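PDB 5HMQ: 3-dehydroshikimate dehydratase from Pseudomonas putida, which converts 3-dehydroshikimate into protocatechuate by a dehydration that depends on a divalent metal, a step in the breakdown of quinate and shikimate. Local coordinates for residues 223-226 against 227-231; 267-270 against 271-274; 457-460 against 461-465; 205-208 against 209-213; 149-152 against 153-157. One frame throughout, in Å; residues are numbered along the deposited sequence.

All five interactions join residues about one turn apart along a helix or, at Arg212 in interaction 4, just past its end, and their chemistry follows their place in the fold. Interactions 1, 4 and 5 belong to the TIM barrel and interaction 3 to the C-terminal hydroxyphenylpyruvate dioxygenase-like domain. Interaction 2 lies on helix 252-276, whose Thr270 and Leu274 pack on the helix of interaction 1. Interaction 1 is buried and almost wholly apolar, interaction 3 buried and largely aromatic. Interactions 2 and 5 each turn one flank to the core and carry charged or amide groups on another. Interaction 4, the most ionic of the buried contacts, lies between the catalytic metal and the second subunit.

Interaction 1 (223-226 against 227-231)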
loop_
_atom_site.group_PDB
_atom_site.type_symbol
_atom_site.label_atom_id
_atom_site.label_comp_id
_atom_site.label_asym_id
_atom_site.label_seq_id
_atom_site.Cartn_x
_atom_site.Cartn_y
_atom_site.Cartn_z
ATOM N N ALA C 223 5.627 4.431 26.612
ATOM C CA ALA C 223 5.692 5.381 27.719
ATOM C C ALA C 223 6.515 4.824 28.872
ATOM O O ALA C 223 7.238 5.567 29.543
ATOM C CB ALA C 223 4.283 5.740 28.188
ATOM N N GLY C 224 6.430 3.513 29.107
ATOM C CA GLY C 224 7.239 2.890 30.138
ATOM C C GLY C 224 8.716 2.849 29.812
ATOM O O GLY C 224 9.532 2.603 30.706
ATOM N N PHE C 225 9.076 3.074 28.551
ATOM C CA PHE C 225 10.471 3.152 28.141
ATOM C C PHE C 225 10.995 4.581 28.199
ATOM O O PHE C 225 12.134 4.809 28.621
ATOM C CB PHE C 225 10.631 2.587 26.725
ATOM C CG PHE C 225 12.054 2.534 26.246
ATOM C CD1 PHE C 225 12.879 1.479 26.596
ATOM C CD2 PHE C 225 12.562 3.532 25.428
ATOM C CE1 PHE C 225 14.185 1.424 26.151
ATOM C CE2 PHE C 225 13.870 3.483 24.979
ATOM C CZ PHE C 225 14.681 2.427 25.342
ATOM N N LEU C 226 10.172 5.551 27.795
ATOM C CA LEU C 226 10.587 6.946 27.816
ATOM C C LEU C 226 10.589 7.518 29.227
ATOM O O LEU C 226 11.382 8.419 29.525
ATOM C CB LEU C 226 9.680 7.776 26.905
ATOM C CG LEU C 226 10.074 9.239 26.694
ATOM C CD1 LEU C 226 11.501 9.338 26.177
ATOM C CD2 LEU C 226 9.108 9.924 25.737
ATOM N N ALA C 227 9.713 7.016 30.101
ATOM C CA ALA C 227 9.623 7.557 31.456
ATOM C C ALA C 227 10.941 7.468 32.216
ATOM O O ALA C 227 11.371 8.494 32.772
ATOM C CB ALA C 227 8.484 6.866 32.214
ATOM N N PRO C 228 11.632 6.323 32.287
ATOM C CA PRO C 228 12.938 6.323 32.968
ATOM C C PRO C 228 13.966 7.215 32.293
ATOM O O PRO C 228 14.853 7.749 32.972
ATOM C CB PRO C 228 13.359 4.847 32.935
ATOM C CG PRO C 228 12.103 4.087 32.683
ATOM C CD PRO C 228 11.272 4.972 31.819
ATOM N N ILE C 229 13.876 7.386 30.972
ATOM C CA ILE C 229 14.809 8.258 30.261
ATOM C C ILE C 229 14.678 9.695 30.755
ATOM O O ILE C 229 15.674 10.353 31.078
ATOM C CB ILE C 229 14.579 8.165 28.743
ATOM C CG1 ILE C 229 14.899 6.756 28.242
ATOM C CG2 ILE C 229 15.418 9.200 28.012
ATOM C CD1 ILE C 229 14.524 6.525 26.796
ATOM N N LEU C 230 13.443 10.201 30.827
ATOM C CA LEU C 230 13.235 11.581 31.249
ATOM C C LEU C 230 13.543 11.791 32.725
ATOM O O LEU C 230 13.860 12.918 33.124
ATOM C CB LEU C 230 11.801 12.020 30.945
ATOM C CG LEU C 230 11.385 11.997 29.471
ATOM C CD1 LEU C 230 9.907 12.317 29.317
ATOM C CD2 LEU C 230 12.230 12.963 28.663
ATOM N N ALA C 231 13.465 10.738 33.542
ATOM C CA ALA C 231 13.817 10.866 34.951
ATOM C C ALA C 231 15.289 11.203 35.148
ATOM O O ALA C 231 15.649 11.763 36.189
ATOM C CB ALA C 231 13.472 9.578 35.700
#
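Helix 222-231 of the TIM barrel is kinked by a proline, and along it Phe225 and Leu226 reach forward one turn to Ile229 and Leu230. CG of Phe225 stands anti to the backbone N (chi1 -176°), which leans the ring along the helix so that its CE2 comes within 3.6 Å of Ile229 CD1. The methyl approaches the ring obliquely. Leu226 serves two partners: its CD1 branch lies 4.2 Å from Ile229 CD1, the two side chains crossing at about a right angle, while its CG sits 4.0 Å from Leu230 CD1. Two backbone bonds frame these contacts, Ala227 N to Ala223 O at 2.9 Å and Leu230 N to Leu226 O at 3.0 Å. Between them the ladder is interrupted. Pro228 N has no hydrogen to give, and the ring CD faces the carbonyl of the preceding turn instead, 3.1 Å from Gly224 O, which opens the kink.

The side chains sort by direction. Ala223, Leu226, Ala227 and Leu230 meet helix 252-276, whereas Phe225 and Ile229 both touch Leu166 of strand 162-167, the strand that ends in the metal ligand Asp167. The Phe225 side chain is about 10 Å from the bound magnesium ion, beyond direct contact with it.

With hydrocarbon meeting hydrocarbon across the turn, cohesion comes from dispersion and the exclusion of water. Dispersion contacts of this kind have little directional preference; the directional bonds here are the two backbone ones on either side of the break at Pro228.

Interaction 2 (267-270 against 271-274)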
loop_
_atom_site.group_PDB
_atom_site.type_symbol
_atom_site.label_atom_id
_atom_site.label_comp_id
_atom_site.label_asym_id
_atom_site.label_seq_id
_atom_site.Cartn_x
_atom_site.Cartn_y
_atom_site.Cartn_z
ATOM N N GLU C 267 4.385 11.539 23.898
ATOM C CA GLU C 267 4.726 12.507 24.935
ATOM C C GLU C 267 3.611 12.635 25.967
ATOM O O GLU C 267 3.880 12.672 27.174
ATOM C CB GLU C 267 5.029 13.866 24.305
ATOM C CG GLU C 267 6.364 13.932 23.587
ATOM C CD GLU C 267 6.649 15.304 23.017
ATOM O OE1 GLU C 267 5.933 16.261 23.384
ATOM O OE2 GLU C 267 7.591 15.427 22.207
ATOM N N GLU C 268 2.357 12.703 25.513
ATOM C CA GLU C 268 1.241 12.822 26.443
ATOM C C GLU C 268 1.127 11.579 27.318
ATOM O O GLU C 268 0.987 11.674 28.544
ATOM C CB GLU C 268 -0.058 13.062 25.674
ATOM C CG GLU C 268 -1.292 12.854 26.533
ATOM C CD GLU C 268 -2.571 12.886 25.709
ATOM O OE1 GLU C 268 -2.737 12.010 24.844
ATOM O OE2 GLU C 268 -3.387 13.794 25.913
ATOM N N GLN C 269 1.191 10.398 26.699
ATOM C CA GLN C 269 1.115 9.160 27.465
ATOM C C GLN C 269 2.304 9.014 28.392
ATOM O O GLN C 269 2.170 8.464 29.492
ATOM C CB GLN C 269 1.031 7.950 26.530
ATOM C CG GLN C 269 -0.209 7.924 25.671
ATOM C CD GLN C 269 -1.472 7.970 26.502
ATOM O OE1 GLN C 269 -2.256 8.915 26.413
ATOM N NE2 GLN C 269 -1.674 6.949 27.324
ATOM N N THR C 270 3.472 9.502 27.981
ATOM C CA THR C 270 4.603 9.452 28.892
ATOM C C THR C 270 4.393 10.423 30.047
ATOM O O THR C 270 4.576 10.044 31.209
ATOM C CB THR C 270 5.900 9.758 28.141
ATOM O OG1 THR C 270 6.084 8.800 27.090
ATOM C CG2 THR C 270 7.089 9.694 29.077
ATOM N N ARG C 271 3.870 11.622 29.760
ATOM C CA ARG C 271 3.610 12.586 30.827
ATOM C C ARG C 271 2.645 12.012 31.853
ATOM O O ARG C 271 2.893 12.083 33.062
ATOM C CB ARG C 271 3.052 13.890 30.256
ATOM C CG ARG C 271 2.630 14.878 31.345
ATOM C CD ARG C 271 2.148 16.208 30.789
ATOM N NE ARG C 271 1.031 16.045 29.861
ATOM C CZ ARG C 271 -0.216 15.775 30.236
ATOM N NH1 ARG C 271 -0.514 15.633 31.521
ATOM N NH2 ARG C 271 -1.169 15.644 29.325
ATOM N N LEU C 272 1.556 11.399 31.387
ATOM C CA LEU C 272 0.594 10.804 32.309
ATOM C C LEU C 272 1.236 9.698 33.132
ATOM O O LEU C 272 0.905 9.517 34.310
ATOM C CB LEU C 272 -0.611 10.268 31.538
ATOM C CG LEU C 272 -1.480 11.308 30.829
ATOM C CD1 LEU C 272 -2.413 10.644 29.828
ATOM C CD2 LEU C 272 -2.267 12.125 31.844
ATOM N N ARG C 273 2.154 8.942 32.525
ATOM C CA ARG C 273 2.834 7.885 33.262
ATOM C C ARG C 273 3.669 8.460 34.401
ATOM O O ARG C 273 3.663 7.916 35.511
ATOM C CB ARG C 273 3.699 7.054 32.316
ATOM C CG ARG C 273 4.460 5.933 32.997
ATOM C CD ARG C 273 3.523 4.789 33.342
ATOM N NE ARG C 273 2.811 4.290 32.169
ATOM C CZ ARG C 273 3.222 3.272 31.421
ATOM N NH1 ARG C 273 4.344 2.636 31.725
ATOM N NH2 ARG C 273 2.510 2.888 30.369
ATOM N N LEU C 274 4.387 9.567 34.156
ATOM C CA LEU C 274 5.162 10.173 35.235
ATOM C C LEU C 274 4.260 10.738 36.322
ATOM O O LEU C 274 4.599 10.670 37.509
ATOM C CB LEU C 274 6.094 11.283 34.732
ATOM C CG LEU C 274 7.322 11.111 33.819
ATOM C CD1 LEU C 274 8.143 9.885 34.207
ATOM C CD2 LEU C 274 7.031 11.157 32.331
#
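Glu267 O and Arg271 N begin an unbroken backbone ladder with a bond of 2.8 Å, and each of the next three residues repeats the pattern: Leu272 N to Glu268 O, Arg273 N to Gln269 O and Leu274 N to Thr270 O.

Among the apolar contacts, Thr270 CG2 lies 3.6 Å from Leu274 CD2, the two side chains running side by side, though Leu274 CD2 also comes within 2.9 Å of Thr270 O, so close that the placing of this methyl is doubtful. Thr270 can offer its own methyl because CG2 is the branch anti to the backbone N, while OG1 (chi1 -59°) turns back to bond Leu266 O. Glu268 CG meets Leu272 CD1 at 4.1 Å.

The helix concerned, 252-276, is the long one that follows the last barrel strand, 238-240. Its Thr270 and Leu274 flank rests on helix 222-231.

The charged groups meet only loosely within the turn. Arg271 NH2 lies 3.9 Å from Glu268 CG but 4.5 Å from Glu268 OE2, too far for a salt bridge, with carboxylate and guanidinium planes 65° apart. Their firmer partners lie outside: Glu268 pairs with Arg380 of helix 374-383, Arg271 with Glu275 one turn on. Arg273 bends at chi2 and chi3, carrying its guanidinium off to a salt bridge with Asp221.

Interaction 3 (457-460 against 461-465); sequences SWVL and FYKSL
Trp458 and Tyr462 lie side by side and point the same way, one helical turn apart. The benzene portion of the indole presents its edge: CE3 is 3.7 Å from Tyr462 CE2 and CZ3 is 3.9 Å from the same atom, which sits near the indole plane. The two rings therefore meet rim to rim on this side, without face stacking. Phe461 adds a third ring from the next position in sequence. Its CD2 stands 3.7 Å above one face of the Tyr462 ring, offset toward the rim, while Tyr462 CD2 lies at the edge of the Phe461 ring. The backbone bond from Tyr462 N to Trp458 O, 3.1 Å long, links the residues that carry the first two rings.

This helix, 455-465, follows strand 440-450 and precedes strands 469-474, 484-489 and 496-501, the beta-alpha-beta-beta-beta module of the vicinal oxygen chelate fold. Its aromatic flank turns to the sheet, Trp458 on Leu448 and Leu450, Tyr462 on Leu488. Trp458 also packs on Phe247 of the second subunit.

On another flank, Val459 and Lys463 run alongside each other, with CG1 of the valine 4.1 Å from CD of the lysine; the extended chain then carries NZ to Gly216 O. Ser464 turns back on its own helix. With chi1 at 63°, OG lies between the backbone N and the carbonyl carbon and bonds Leu460 O at 2.7 Å. Ser464 N reaches that oxygen at 3.0 Å from the opposite face of the carbonyl plane, so that two donors grip one acceptor.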
loop_
_atom_site.group_PDB
_atom_site.type_symbol
_atom_site.label_atom_id
_atom_site.label_comp_id
_atom_site.label_asym_id
_atom_site.label_seq_id
_atom_site.Cartn_x
_atom_site.Cartn_y
_atom_site.Cartn_z
ATOM N N SER C 457 -2.138 3.358 10.441
ATOM C CA SER C 457 -2.475 4.778 10.446
ATOM C C SER C 457 -3.845 5.012 11.073
ATOM O O SER C 457 -4.030 5.966 11.840
ATOM C CB SER C 457 -2.432 5.328 9.021
ATOM O OG SER C 457 -2.498 6.739 9.020
ATOM N N TRP C 458 -4.819 4.150 10.765
ATOM C CA TRP C 458 -6.131 4.258 11.398
ATOM C C TRP C 458 -6.047 3.998 12.897
ATOM O O TRP C 458 -6.734 4.654 13.688
ATOM C CB TRP C 458 -7.120 3.289 10.750
ATOM C CG TRP C 458 -7.747 3.788 9.485
ATOM C CD1 TRP C 458 -7.194 3.788 8.241
ATOM C CD2 TRP C 458 -9.061 4.347 9.342
ATOM N NE1 TRP C 458 -8.078 4.317 7.330
ATOM C CE2 TRP C 458 -9.231 4.667 7.981
ATOM C CE3 TRP C 458 -10.107 4.608 10.232
ATOM C CZ2 TRP C 458 -10.404 5.237 7.489
ATOM C CZ3 TRP C 458 -11.272 5.173 9.743
ATOM C CH2 TRP C 458 -11.411 5.482 8.384
ATOM N N VAL C 459 -5.222 3.029 13.303
ATOM C CA VAL C 459 -5.075 2.720 14.723
ATOM C C VAL C 459 -4.563 3.939 15.478
ATOM O O VAL C 459 -5.116 4.329 16.513
ATOM C CB VAL C 459 -4.147 1.507 14.916
ATOM C CG1 VAL C 459 -3.783 1.346 16.385
ATOM C CG2 VAL C 459 -4.805 0.242 14.385
ATOM N N LEU C 460 -3.499 4.563 14.964
ATOM C CA LEU C 460 -2.957 5.757 15.603
ATOM C C LEU C 460 -3.955 6.907 15.555
ATOM O O LEU C 460 -4.031 7.712 16.492
ATOM C CB LEU C 460 -1.639 6.154 14.938
ATOM C CG LEU C 460 -0.995 7.450 15.422
ATOM C CD1 LEU C 460 -0.776 7.412 16.923
ATOM C CD2 LEU C 460 0.320 7.673 14.701
ATOM N N PHE C 461 -4.723 7.003 14.470
ATOM C CA PHE C 461 -5.728 8.055 14.350
ATOM C C PHE C 461 -6.721 7.999 15.505
ATOM O O PHE C 461 -6.999 9.016 16.152
ATOM C CB PHE C 461 -6.443 7.924 13.000
ATOM C CG PHE C 461 -7.656 8.803 12.850
ATOM C CD1 PHE C 461 -7.531 10.114 12.420
ATOM C CD2 PHE C 461 -8.925 8.306 13.110
ATOM C CE1 PHE C 461 -8.646 10.919 12.274
ATOM C CE2 PHE C 461 -10.044 9.105 12.966
ATOM C CZ PHE C 461 -9.904 10.413 12.546
ATOM N N TYR C 462 -7.255 6.809 15.791
ATOM C CA TYR C 462 -8.257 6.677 16.842
ATOM C C TYR C 462 -7.629 6.695 18.232
ATOM O O TYR C 462 -8.228 7.224 19.175
ATOM C CB TYR C 462 -9.078 5.405 16.630
ATOM C CG TYR C 462 -10.295 5.625 15.760
ATOM C CD1 TYR C 462 -11.412 6.290 16.253
ATOM C CD2 TYR C 462 -10.329 5.174 14.445
ATOM C CE1 TYR C 462 -12.529 6.499 15.463
ATOM C CE2 TYR C 462 -11.443 5.379 13.647
ATOM C CZ TYR C 462 -12.540 6.041 14.163
ATOM O OH TYR C 462 -13.653 6.248 13.378
ATOM N N LYS C 463 -6.434 6.118 18.386
ATOM C CA LYS C 463 -5.780 6.133 19.691
ATOM C C LYS C 463 -5.438 7.552 20.133
ATOM O O LYS C 463 -5.583 7.891 21.312
ATOM C CB LYS C 463 -4.516 5.274 19.675
ATOM C CG LYS C 463 -4.749 3.793 19.893
ATOM C CD LYS C 463 -3.422 3.072 20.076
ATOM C CE LYS C 463 -3.615 1.655 20.590
ATOM N NZ LYS C 463 -2.313 0.952 20.759
ATOM N N SER C 464 -4.970 8.393 19.211
ATOM C CA SER C 464 -4.501 9.715 19.608
ATOM C C SER C 464 -5.624 10.749 19.630
ATOM O O SER C 464 -5.839 11.408 20.652
ATOM C CB SER C 464 -3.363 10.175 18.687
ATOM O OG SER C 464 -3.796 10.313 17.345
ATOM N N LEU C 465 -6.354 10.898 18.522
ATOM C CA LEU C 465 -7.370 11.943 18.448
ATOM C C LEU C 465 -8.519 11.699 19.417
ATOM O O LEU C 465 -9.087 12.658 19.951
ATOM C CB LEU C 465 -7.909 12.069 17.022
ATOM C CG LEU C 465 -7.138 12.981 16.063
ATOM C CD1 LEU C 465 -5.866 12.304 15.571
ATOM C CD2 LEU C 465 -8.014 13.410 14.892
#

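Interaction 4 (205-208 against 209-213); sequences LEWS and RHFRC
Arg212 reaches back over Ser208, one turn earlier, and can be followed atom by atom. CB lies 4.1 Å from Ser208 O, and CG draws closer to the same oxygen, at 3.7 Å. The chain stays extended from CG to NE (chi2 -177°), so CD passes alongside, 4.0 Å from Ser208 OG. NE then gives its hydrogen to Ser208 OG at 3.0 Å, a bent bond of 140° with the hydroxyl 25° out of the guanidinium plane. CZ lies 3.6 Å and NH2 3.4 Å from Ser208 OG, while NH1 bonds Asp167 OD2 and Glu241 O.

On another flank of helix 204-211, Glu206 and Arg209 lie side by side, joined by a salt bridge of 3.0 Å from Glu206 OE1 to Arg209 NH1. The carboxylate also pairs with Arg597 of the second subunit, and Arg209 NH2 bonds Glu358 O of that subunit. Toward the C-terminal end of the helix, Trp207 CD1 meets Phe211 CB at 4.0 Å, the methylene lying at the indole edge.

Arg212 is a second-shell residue, bonding the metal ligands Asp167 (carboxylate) and Glu241 (backbone O), and Ser208 helps position it from behind. The site is the catalytic metal centre of a xylose isomerase-like TIM barrel.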
loop_
_atom_site.group_PDB
_atom_site.type_symbol
_atom_site.label_atom_id
_atom_site.label_comp_id
_atom_site.label_asym_id
_atom_site.label_seq_id
_atom_site.Cartn_x
_atom_site.Cartn_y
_atom_site.Cartn_z
ATOM N N LEU C 205 16.111 -10.357 14.868
ATOM C CA LEU C 205 16.641 -9.644 13.711
ATOM C C LEU C 205 15.576 -9.468 12.638
ATOM O O LEU C 205 15.405 -8.373 12.092
ATOM C CB LEU C 205 17.851 -10.388 13.145
ATOM C CG LEU C 205 18.406 -9.852 11.822
ATOM C CD1 LEU C 205 19.442 -8.776 12.025
ATOM C CD2 LEU C 205 18.984 -10.993 11.001
ATOM N N GLU C 206 14.839 -10.538 12.329
ATOM C CA GLU C 206 13.750 -10.428 11.363
ATOM C C GLU C 206 12.575 -9.653 11.944
ATOM O O GLU C 206 11.887 -8.929 11.216
ATOM C CB GLU C 206 13.306 -11.822 10.919
ATOM C CG GLU C 206 14.436 -12.739 10.466
ATOM C CD GLU C 206 14.962 -12.397 9.085
ATOM O OE1 GLU C 206 14.254 -11.698 8.327
ATOM O OE2 GLU C 206 16.087 -12.833 8.757
ATOM N N TRP C 207 12.335 -9.799 13.250
ATOM C CA TRP C 207 11.318 -9.007 13.936
ATOM C C TRP C 207 11.592 -7.514 13.791
ATOM O O TRP C 207 10.674 -6.729 13.522
ATOM C CB TRP C 207 11.279 -9.425 15.408
ATOM C CG TRP C 207 10.194 -8.826 16.254
ATOM C CD1 TRP C 207 9.159 -8.037 15.844
ATOM C CD2 TRP C 207 10.036 -8.992 17.668
ATOM N NE1 TRP C 207 8.373 -7.692 16.919
ATOM C CE2 TRP C 207 8.891 -8.267 18.050
ATOM C CE3 TRP C 207 10.755 -9.681 18.649
ATOM C CZ2 TRP C 207 8.448 -8.212 19.370
ATOM C CZ3 TRP C 207 10.316 -9.625 19.959
ATOM C CH2 TRP C 207 9.174 -8.896 20.308
ATOM N N SER C 208 12.851 -7.104 13.956
ATOM C CA SER C 208 13.198 -5.694 13.815
ATOM C C SER C 208 13.148 -5.246 12.362
ATOM O O SER C 208 12.772 -4.103 12.079
ATOM C CB SER C 208 14.592 -5.435 14.387
ATOM O OG SER C 208 14.988 -4.091 14.182
ATOM N N ARG C 209 13.510 -6.135 11.436
ATOM C CA ARG C 209 13.618 -5.757 10.032
ATOM C C ARG C 209 12.266 -5.374 9.443
ATOM O O ARG C 209 12.170 -4.402 8.683
ATOM C CB ARG C 209 14.231 -6.912 9.233
ATOM C CG ARG C 209 14.208 -6.707 7.725
ATOM C CD ARG C 209 14.977 -7.790 6.971
ATOM N NE ARG C 209 16.428 -7.702 7.128
ATOM C CZ ARG C 209 17.191 -8.698 7.568
ATOM N NH1 ARG C 209 16.642 -9.861 7.893
ATOM N NH2 ARG C 209 18.502 -8.534 7.675
ATOM N N HIS C 210 11.206 -6.105 9.794
ATOM C CA HIS C 210 9.946 -5.991 9.077
ATOM C C HIS C 210 8.785 -5.415 9.876
ATOM O O HIS C 210 7.819 -4.951 9.262
ATOM C CB HIS C 210 9.513 -7.365 8.543
ATOM C CG HIS C 210 10.491 -7.988 7.595
ATOM N ND1 HIS C 210 10.721 -7.493 6.329
ATOM C CD2 HIS C 210 11.279 -9.082 7.720
ATOM C CE1 HIS C 210 11.618 -8.248 5.720
ATOM N NE2 HIS C 210 11.973 -9.219 6.542
ATOM N N PHE C 211 8.825 -5.435 11.209
ATOM C CA PHE C 211 7.625 -5.136 11.986
ATOM C C PHE C 211 7.719 -3.910 12.883
ATOM O O PHE C 211 6.815 -3.693 13.698
ATOM C CB PHE C 211 7.214 -6.361 12.804
ATOM C CG PHE C 211 6.812 -7.526 11.957
ATOM C CD1 PHE C 211 5.523 -7.616 11.464
ATOM C CD2 PHE C 211 7.722 -8.512 11.625
ATOM C CE1 PHE C 211 5.142 -8.675 10.668
ATOM C CE2 PHE C 211 7.344 -9.576 10.831
ATOM C CZ PHE C 211 6.050 -9.657 10.351
ATOM N N ARG C 212 8.767 -3.102 12.769
ATOM C CA ARG C 212 8.791 -1.853 13.517
ATOM C C ARG C 212 7.695 -0.926 13.003
ATOM O O ARG C 212 7.408 -0.884 11.804
ATOM C CB ARG C 212 10.153 -1.175 13.397
ATOM C CG ARG C 212 11.205 -1.691 14.357
ATOM C CD ARG C 212 12.494 -0.905 14.206
ATOM N NE ARG C 212 13.598 -1.499 14.954
ATOM C CZ ARG C 212 14.502 -0.799 15.633
ATOM N NH1 ARG C 212 14.432 0.525 15.670
ATOM N NH2 ARG C 212 15.476 -1.425 16.280
ATOM N N CYS C 213 7.065 -0.195 13.920
ATOM C CA CYS C 213 6.047 0.785 13.559
ATOM C C CYS C 213 6.110 1.933 14.560
ATOM O O CYS C 213 6.892 1.908 15.514
ATOM C CB CYS C 213 4.653 0.147 13.502
ATOM S SG CYS C 213 4.206 -0.816 14.966
#

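Interaction 5 (149-152 against 153-157); sequences QVWN and LVRQA
Asn152 OD1 accepts a hydrogen from Gln156 NE2 at 2.6 Å, the shortest polar bond of this turn. The donor side is well aimed, with OD1 only 8° out of the glutamine amide plane and an N-H...O angle of 152°. The acceptor side is less regular: NE2 stands above the asparagine carbonyl plane, 42° out of it, away from the lone pairs. Gln156 NE2 has a second acceptor in Glu112 OE2 of the neighbouring helix 112-128, which can help hold the amide in place. Arg155 NH2 comes to 3.2 Å from Asn152 OD1, its guanidinium turned nearly parallel to the asparagine amide.

Arg155 also passes over Trp151, crossing it at about a right angle. Its CB sits 3.7 Å from the centroid of the six-membered ring, over the face, in a CH-pi contact. CD continues across the indole at 3.8 Å from Trp151 CZ2, and the bend at chi3 then stands the guanidinium steeply to the indole, with Trp151 NE1 near its edge. The indole face is therefore met by methylenes, with the charged group carried on toward Asn152.

On the inner flank Val150 CG1 meets Val154 CG2 at 4.1 Å, while Val154 CG1 lies 4.2 Å from Trp151 CZ3. Val150, Trp151 and Val154 all rest on Val164 of strand 162-167, and Leu153 packs between Tyr135 and helix 112-128. Valines turned to the sheet, amides toward helix 112-128 and Arg155 outward make this an amphipathic helix, the connecting helix 147-157 of the beta-alpha-beta unit between strands 132-136 and 162-167 in a TIM barrel.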
loop_
_atom_site.group_PDB
_atom_site.type_symbol
_atom_site.label_atom_id
_atom_site.label_comp_id
_atom_site.label_asym_id
_atom_site.label_seq_id
_atom_site.Cartn_x
_atom_site.Cartn_y
_atom_site.Cartn_z
ATOM N N GLN C 149 24.684 -3.277 29.339
ATOM C CA GLN C 149 26.063 -3.515 28.919
ATOM C C GLN C 149 26.653 -2.285 28.242
ATOM O O GLN C 149 27.841 -1.987 28.413
ATOM C CB GLN C 149 26.134 -4.722 27.987
ATOM C CG GLN C 149 25.774 -6.041 28.643
ATOM C CD GLN C 149 25.527 -7.140 27.627
ATOM O OE1 GLN C 149 24.540 -7.111 26.893
ATOM N NE2 GLN C 149 26.425 -8.118 27.583
ATOM N N VAL C 150 25.844 -1.571 27.457
ATOM C CA VAL C 150 26.317 -0.351 26.808
ATOM C C VAL C 150 26.766 0.661 27.853
ATOM O O VAL C 150 27.869 1.213 27.775
ATOM C CB VAL C 150 25.223 0.231 25.895
ATOM C CG1 VAL C 150 25.530 1.687 25.558
ATOM C CG2 VAL C 150 25.111 -0.588 24.632
ATOM N N TRP C 151 25.915 0.917 28.849
ATOM C CA TRP C 151 26.267 1.880 29.885
ATOM C C TRP C 151 27.474 1.409 30.688
ATOM O O TRP C 151 28.314 2.222 31.089
ATOM C CB TRP C 151 25.071 2.131 30.805
ATOM C CG TRP C 151 25.424 2.915 32.035
ATOM C CD1 TRP C 151 25.183 2.558 33.330
ATOM C CD2 TRP C 151 26.085 4.187 32.085
ATOM N NE1 TRP C 151 25.653 3.528 34.182
ATOM C CE2 TRP C 151 26.211 4.538 33.443
ATOM C CE3 TRP C 151 26.584 5.062 31.113
ATOM C CZ2 TRP C 151 26.816 5.724 33.856
ATOM C CZ3 TRP C 151 27.183 6.241 31.523
ATOM C CH2 TRP C 151 27.292 6.561 32.883
ATOM N N ASN C 152 27.582 0.099 30.924
ATOM C CA ASN C 152 28.750 -0.435 31.620
ATOM C C ASN C 152 30.034 -0.061 30.891
ATOM O O ASN C 152 31.002 0.398 31.507
ATOM C CB ASN C 152 28.639 -1.956 31.744
ATOM C CG ASN C 152 29.764 -2.561 32.570
ATOM O OD1 ASN C 152 30.571 -1.845 33.164
ATOM N ND2 ASN C 152 29.849 -3.884 32.572
ATOM N N LEU C 153 30.059 -0.247 29.568
ATOM C CA LEU C 153 31.263 0.055 28.802
ATOM C C LEU C 153 31.463 1.559 28.654
ATOM O O LEU C 153 32.593 2.051 28.754
ATOM C CB LEU C 153 31.194 -0.617 27.432
ATOM C CG LEU C 153 31.095 -2.145 27.439
ATOM C CD1 LEU C 153 30.916 -2.689 26.028
ATOM C CD2 LEU C 153 32.317 -2.757 28.102
ATOM N N VAL C 154 30.382 2.303 28.410
ATOM C CA VAL C 154 30.496 3.750 28.246
ATOM C C VAL C 154 30.967 4.397 29.542
ATOM O O VAL C 154 31.794 5.317 29.532
ATOM C CB VAL C 154 29.158 4.340 27.763
ATOM C CG1 VAL C 154 29.181 5.859 27.826
ATOM C CG2 VAL C 154 28.861 3.877 26.344
ATOM N N ARG C 155 30.447 3.928 30.678
ATOM C CA ARG C 155 30.857 4.475 31.967
ATOM C C ARG C 155 32.341 4.234 32.219
ATOM O O ARG C 155 33.067 5.142 32.638
ATOM C CB ARG C 155 30.008 3.866 33.083
ATOM C CG ARG C 155 30.305 4.400 34.468
ATOM C CD ARG C 155 29.481 3.668 35.515
ATOM N NE ARG C 155 29.600 2.219 35.384
ATOM C CZ ARG C 155 30.649 1.514 35.796
ATOM N NH1 ARG C 155 31.676 2.126 36.371
ATOM N NH2 ARG C 155 30.672 0.196 35.635
ATOM N N GLN C 156 32.810 3.008 31.972
ATOM C CA GLN C 156 34.216 2.695 32.201
ATOM C C GLN C 156 35.126 3.459 31.244
ATOM O O GLN C 156 36.227 3.872 31.627
ATOM C CB GLN C 156 34.452 1.191 32.068
ATOM C CG GLN C 156 33.744 0.350 33.113
ATOM C CD GLN C 156 34.118 -1.115 33.021
ATOM O OE1 GLN C 156 35.299 -1.466 33.048
ATOM N NE2 GLN C 156 33.117 -1.979 32.902
ATOM N N ALA C 157 34.694 3.648 29.995
ATOM C CA ALA C 157 35.516 4.389 29.043
ATOM C C ALA C 157 35.678 5.844 29.468
ATOM O O ALA C 157 36.756 6.427 29.299
ATOM C CB ALA C 157 34.914 4.297 27.641
#